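Local coordinates for protein esterase YbfF (Escherichia coli, PDB 3BF7) that is an esterase of the alpha/beta hydrolase superfamily with a helical cap, and probably hydrolyses ester or thioester substrates in a crevice between its domains, at residues M1-R6 against Q69-T74; V20-L25 against I46-R51. The protein carries 1 engineered substitution. All blocks are in the same frame, centred on the assembly; numbering follows the deposited sequence.

Contact 1 (M1-R6 against Q69-T74); sequences MKLNIR and QDLVDT
The amino terminus of Met1 is clamped between two carboxylates one helical turn apart, Asp70 and Asp73 of helix 64-78, an example of a chain end fixed by charge pairing. Met1 N lies 2.6 Å from Asp70 OD2 and 2.8 Å from Asp73 OD2. Asp73 offers its anti lone pair, whereas Asp70 is met on the anti side but 33° out of its carboxylate plane. Gln69 NE2 steadies Asp73 from the second shell, reaching its OD1 from above the carboxylate plane. The Met1 chain, bent at chi2 and chi3, folds back over Asp70, and its SD comes 3.2 Å from the same OD2. Packing is tight further along, where Leu3 meets the buried side of the helix. Leu3 N donates to Thr74 OG1 (3.1 Å), and that hydroxyl in turn donates a hydrogen bond to Asp70 O, which Thr74 N reaches from the opposite face of the carbonyl. Leu3, its CG anti to the carbonyl carbon (chi1 -58°), sets both methyls against Asp70 CB, CD2 at 3.9 Å. Ile5 of strand 5-8 adds one methyl contact, CG2 to Thr74 CG2. The outer side is looser: exposed Lys2 carries its amine away from the helix. Two acids around one terminal amine would be expected to favour its protonated form, although Asp70 shares its charge with Arg51, which its OD1 meets in a second salt bridge.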
loop_
_atom_site.group_PDB
_atom_site.type_symbol
_atom_site.label_atom_id
_atom_site.label_comp_id
_atom_site.label_asym_id
_atom_site.label_seq_id
_atom_site.Cartn_x
_atom_site.Cartn_y
_atom_site.Cartn_z
ATOM N N MET A 1 13.473 8.284 -5.966
ATOM C CA MET A 1 14.636 7.366 -6.090
ATOM C C MET A 1 14.173 5.947 -6.401
ATOM O O MET A 1 12.991 5.622 -6.272
ATOM C CB MET A 1 15.458 7.364 -4.795
ATOM C CG MET A 1 15.084 6.269 -3.806
ATOM S SD MET A 1 13.527 6.522 -2.953
ATOM C CE MET A 1 13.941 5.840 -1.349
ATOM N N LYS A 2 15.116 5.110 -6.815
ATOM C CA LYS A 2 14.832 3.720 -7.139
ATOM C C LYS A 2 14.528 2.972 -5.848
ATOM O O LYS A 2 15.184 3.180 -4.831
ATOM C CB LYS A 2 16.040 3.097 -7.844
ATOM C CG LYS A 2 16.424 3.818 -9.128
ATOM C CD LYS A 2 17.760 3.338 -9.680
ATOM C CE LYS A 2 17.734 1.857 -10.014
ATOM N NZ LYS A 2 19.000 1.413 -10.662
ATOM N N LEU A 3 13.526 2.101 -5.895
ATOM C CA LEU A 3 13.118 1.338 -4.725
ATOM C C LEU A 3 13.597 -0.101 -4.779
ATOM O O LEU A 3 13.958 -0.610 -5.840
ATOM C CB LEU A 3 11.593 1.327 -4.626
ATOM C CG LEU A 3 10.893 2.682 -4.537
ATOM C CD1 LEU A 3 9.387 2.477 -4.586
ATOM C CD2 LEU A 3 11.308 3.385 -3.254
ATOM N N ASN A 4 13.610 -0.746 -3.618
ATOM C CA ASN A 4 13.961 -2.150 -3.546
ATOM C C ASN A 4 12.728 -2.862 -4.095
ATOM O O ASN A 4 11.593 -2.514 -3.746
ATOM C CB ASN A 4 14.197 -2.579 -2.097
ATOM C CG ASN A 4 14.401 -4.076 -1.962
ATOM O OD1 ASN A 4 13.776 -4.730 -1.124
ATOM N ND2 ASN A 4 15.279 -4.624 -2.786
ATOM N N ILE A 5 12.943 -3.839 -4.967
ATOM C CA ILE A 5 11.828 -4.570 -5.544
ATOM C C ILE A 5 12.113 -6.051 -5.682
ATOM O O ILE A 5 13.263 -6.491 -5.627
ATOM C CB ILE A 5 11.450 -4.045 -6.960
ATOM C CG1 ILE A 5 12.491 -4.490 -7.994
ATOM C CG2 ILE A 5 11.323 -2.535 -6.944
ATOM C CD1 ILE A 5 13.875 -3.926 -7.779
ATOM N N ARG A 6 11.036 -6.806 -5.850
ATOM C CA ARG A 6 11.085 -8.241 -6.068
ATOM C C ARG A 6 10.259 -8.392 -7.340
ATOM O O ARG A 6 9.061 -8.100 -7.338
ATOM C CB ARG A 6 10.412 -8.987 -4.918
ATOM C CG ARG A 6 10.490 -10.499 -5.025
ATOM C CD ARG A 6 11.915 -10.990 -4.836
ATOM N NE ARG A 6 12.461 -10.580 -3.545
ATOM C CZ ARG A 6 11.921 -10.890 -2.371
ATOM N NH1 ARG A 6 10.813 -11.618 -2.317
ATOM N NH2 ARG A 6 12.487 -10.471 -1.248
ATOM N N GLN A 69 7.097 9.762 -7.464
ATOM C CA GLN A 69 8.323 9.865 -8.250
ATOM C C GLN A 69 9.159 8.598 -8.086
ATOM O O GLN A 69 9.793 8.140 -9.038
ATOM C CB GLN A 69 9.149 11.074 -7.810
ATOM C CG GLN A 69 10.463 11.218 -8.565
ATOM C CD GLN A 69 10.258 11.565 -10.023
ATOM O OE1 GLN A 69 9.635 12.577 -10.349
ATOM N NE2 GLN A 69 10.785 10.731 -10.914
ATOM N N ASP A 70 9.173 8.041 -6.879
ATOM C CA ASP A 70 9.926 6.814 -6.634
ATOM C C ASP A 70 9.413 5.719 -7.569
ATOM O O ASP A 70 10.190 4.912 -8.076
ATOM C CB ASP A 70 9.756 6.337 -5.188
ATOM C CG ASP A 70 10.426 7.242 -4.173
ATOM O OD1 ASP A 70 10.139 7.060 -2.972
ATOM O OD2 ASP A 70 11.236 8.118 -4.556
ATOM N N LEU A 71 8.099 5.682 -7.779
ATOM C CA LEU A 71 7.514 4.681 -8.659
ATOM C C LEU A 71 7.990 4.914 -10.092
ATOM O O LEU A 71 8.307 3.965 -10.806
ATOM C CB LEU A 71 5.981 4.715 -8.567
ATOM C CG LEU A 71 5.401 4.330 -7.192
ATOM C CD1 LEU A 71 3.886 4.456 -7.207
ATOM C CD2 LEU A 71 5.806 2.905 -6.835
ATOM N N VAL A 72 8.052 6.175 -10.513
ATOM C CA VAL A 72 8.529 6.488 -11.858
ATOM C C VAL A 72 9.998 6.076 -11.997
ATOM O O VAL A 72 10.384 5.451 -12.986
ATOM C CB VAL A 72 8.412 7.998 -12.170
ATOM C CG1 VAL A 72 9.040 8.302 -13.525
ATOM C CG2 VAL A 72 6.953 8.418 -12.168
ATOM N N ASP A 73 10.812 6.419 -11.003
ATOM C CA ASP A 73 12.230 6.076 -11.039
ATOM C C ASP A 73 12.431 4.569 -11.082
ATOM O O ASP A 73 13.366 4.073 -11.717
ATOM C CB ASP A 73 12.963 6.637 -9.819
ATOM C CG ASP A 73 13.018 8.149 -9.811
ATOM O OD1 ASP A 73 12.950 8.759 -10.897
ATOM O OD2 ASP A 73 13.151 8.725 -8.713
ATOM N N THR A 74 11.554 3.845 -10.399
ATOM C CA THR A 74 11.636 2.396 -10.355
ATOM C C THR A 74 11.256 1.807 -11.713
ATOM O O THR A 74 11.900 0.870 -12.191
ATOM C CB THR A 74 10.739 1.843 -9.227
ATOM O OG1 THR A 74 11.215 2.341 -7.969
ATOM C CG2 THR A 74 10.767 0.321 -9.206
#

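Contact 2 (V20-L25 against I46-R51); sequences VLVHGL and IQVDVR. Engineered in segment 46-51: Val50 (natural residue Met).
Residues 20-22 and 46-48 run parallel, their axes 4.8 Å apart at closest and inclined by 23°, with Leu21 N bonded to Ile46 O (2.9 Å) and Val48 N reaching Leu21 O in a longer bond of 3.3 Å. They belong to the two strands of a beta-alpha-beta crossover through helix 33-39, within the central sheet of the alpha/beta hydrolase fold. Val20, Val22, Ile46 and Val48 share one face, where Val20 CG1 touches Val48 CG1 and helix 64-78 lies over Val20 and Ile46. On the other face Leu21 and Gln47 run alongside one another, Leu21 CD1 against Gln47 CG, and both touch Ala36 of helix 33-39. Beyond the Val48 N to Leu21 O bond the chains diverge, and a water bridges them: it donates to Leu21 O and Val48 O and accepts from His23 N. His23 then spans the opening. Its chi1 of 68° sets the ring between its own backbone N and carbonyl carbon, while ND1 donates to Gly24 O and fixes the rotation. The engineered Val50 makes a CH-pi contact over one ring face, CG2 3.8 Å from the centroid of the His23 ring, and this methyl also meets Val22 CG1 at 3.6 Å. Val50 N points its hydrogen almost straight at His23 NE2, at 2.9 Å, from 33° outside the ring plane.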
loop_
_atom_site.group_PDB
_atom_site.type_symbol
_atom_site.label_atom_id
_atom_site.label_comp_id
_atom_site.label_asym_id
_atom_site.label_seq_id
_atom_site.Cartn_x
_atom_site.Cartn_y
_atom_site.Cartn_z
ATOM N N VAL A 20 2.449 -3.508 -10.729
ATOM C CA VAL A 20 3.291 -3.061 -9.626
ATOM C C VAL A 20 2.397 -3.012 -8.388
ATOM O O VAL A 20 1.343 -2.376 -8.409
ATOM C CB VAL A 20 3.871 -1.652 -9.895
ATOM C CG1 VAL A 20 4.683 -1.179 -8.695
ATOM C CG2 VAL A 20 4.738 -1.679 -11.147
ATOM N N LEU A 21 2.822 -3.693 -7.327
ATOM C CA LEU A 21 2.077 -3.757 -6.070
ATOM C C LEU A 21 2.776 -2.891 -5.029
ATOM O O LEU A 21 3.986 -3.023 -4.816
ATOM C CB LEU A 21 2.005 -5.207 -5.588
ATOM C CG LEU A 21 1.323 -6.187 -6.543
ATOM C CD1 LEU A 21 1.648 -7.612 -6.133
ATOM C CD2 LEU A 21 -0.175 -5.952 -6.547
ATOM N N VAL A 22 2.004 -2.027 -4.372
ATOM C CA VAL A 22 2.537 -1.091 -3.385
ATOM C C VAL A 22 1.822 -1.203 -2.035
ATOM O O VAL A 22 0.631 -0.912 -1.924
ATOM C CB VAL A 22 2.412 0.364 -3.907
ATOM C CG1 VAL A 22 3.233 1.304 -3.041
ATOM C CG2 VAL A 22 2.854 0.438 -5.364
ATOM N N HIS A 23 2.569 -1.615 -1.015
ATOM C CA HIS A 23 2.045 -1.799 0.338
ATOM C C HIS A 23 1.754 -0.499 1.094
ATOM O O HIS A 23 2.066 0.596 0.623
ATOM C CB HIS A 23 3.039 -2.636 1.145
ATOM C CG HIS A 23 4.324 -1.922 1.426
ATOM N ND1 HIS A 23 4.440 -0.962 2.406
ATOM C CD2 HIS A 23 5.531 -1.979 0.813
ATOM C CE1 HIS A 23 5.661 -0.456 2.384
ATOM N NE2 HIS A 23 6.343 -1.057 1.425
ATOM N N GLY A 24 1.182 -0.647 2.289
ATOM C CA GLY A 24 0.828 0.494 3.120
ATOM C C GLY A 24 1.788 0.778 4.262
ATOM O O GLY A 24 2.837 0.140 4.387
ATOM N N LEU A 25 1.423 1.742 5.103
ATOM C CA LEU A 25 2.257 2.140 6.230
ATOM C C LEU A 25 2.646 0.966 7.126
ATOM O O LEU A 25 1.808 0.137 7.493
ATOM C CB LEU A 25 1.542 3.213 7.059
ATOM C CG LEU A 25 2.340 3.808 8.226
ATOM C CD1 LEU A 25 3.584 4.534 7.718
ATOM C CD2 LEU A 25 1.449 4.762 9.002
ATOM N N ILE A 46 5.817 -6.779 -10.036
ATOM C CA ILE A 46 6.866 -6.018 -9.372
ATOM C C ILE A 46 6.327 -5.622 -8.000
ATOM O O ILE A 46 5.367 -4.853 -7.898
ATOM C CB ILE A 46 7.251 -4.727 -10.137
ATOM C CG1 ILE A 46 7.764 -5.063 -11.541
ATOM C CG2 ILE A 46 8.323 -3.969 -9.356
ATOM C CD1 ILE A 46 6.671 -5.309 -12.556
ATOM N N GLN A 47 6.923 -6.173 -6.951
ATOM C CA GLN A 47 6.528 -5.853 -5.584
ATOM C C GLN A 47 7.582 -4.895 -5.048
ATOM O O GLN A 47 8.765 -5.226 -5.028
ATOM C CB GLN A 47 6.484 -7.123 -4.733
ATOM C CG GLN A 47 5.347 -8.068 -5.107
ATOM C CD GLN A 47 5.505 -9.453 -4.511
ATOM O OE1 GLN A 47 5.753 -10.423 -5.229
ATOM N NE2 GLN A 47 5.364 -9.554 -3.196
ATOM N N VAL A 48 7.168 -3.711 -4.614
ATOM C CA VAL A 48 8.124 -2.730 -4.119
ATOM C C VAL A 48 8.068 -2.483 -2.623
ATOM O O VAL A 48 7.044 -2.708 -1.970
ATOM C CB VAL A 48 7.915 -1.337 -4.789
ATOM C CG1 VAL A 48 7.775 -1.489 -6.286
ATOM C CG2 VAL A 48 6.685 -0.637 -4.200
ATOM N N ASP A 49 9.199 -2.034 -2.089
ATOM C CA ASP A 49 9.264 -1.606 -0.700
ATOM C C ASP A 49 9.181 -0.086 -0.858
ATOM O O ASP A 49 9.971 0.514 -1.593
ATOM C CB ASP A 49 10.607 -1.937 -0.039
ATOM C CG ASP A 49 10.624 -3.296 0.641
ATOM O OD1 ASP A 49 9.563 -3.763 1.114
ATOM O OD2 ASP A 49 11.727 -3.884 0.726
ATOM N N VAL A 50 8.206 0.534 -0.210
ATOM C CA VAL A 50 8.081 1.984 -0.269
ATOM C C VAL A 50 9.292 2.576 0.464
ATOM O O VAL A 50 9.888 1.913 1.315
ATOM C CB VAL A 50 6.768 2.433 0.417
ATOM C CG1 VAL A 50 6.706 3.953 0.529
ATOM C CG2 VAL A 50 5.578 1.906 -0.377
ATOM N N ARG A 51 9.675 3.804 0.126
ATOM C CA ARG A 51 10.802 4.425 0.810
ATOM C C ARG A 51 10.545 4.357 2.313
ATOM O O ARG A 51 9.398 4.418 2.767
ATOM C CB ARG A 51 10.988 5.886 0.371
ATOM C CG ARG A 51 9.800 6.800 0.637
ATOM C CD ARG A 51 10.194 8.271 0.512
ATOM N NE ARG A 51 10.751 8.576 -0.801
ATOM C CZ ARG A 51 11.467 9.660 -1.083
ATOM N NH1 ARG A 51 11.722 10.564 -0.145
ATOM N NH2 ARG A 51 11.942 9.835 -2.310
HETATM O O HOH W 1 4.503 -3.524 -2.147
#

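How the contacts relate
The two contacts, with centres about 9 Å apart, belong to one layered unit: contact 1 fastens the start of the chain to helix 64-78, and contact 2, nested inside the loop it closes, pairs two strands of the sheet against which this helix packs. A salt bridge joins them, Asp70 OD1 to Arg51 NE at 2.7 Å, and Met1 CE packs 3.4 Å from Arg51 CB. Strand 5-8 is the antiparallel edge neighbour of strand 45-48, with Arg6 N probably bonded to Gln47 O at 2.9 Å. Toward the probable active site, Val22 touches the putative nucleophile elbow around Ser89, which Leu71 of contact 1 approaches without touching.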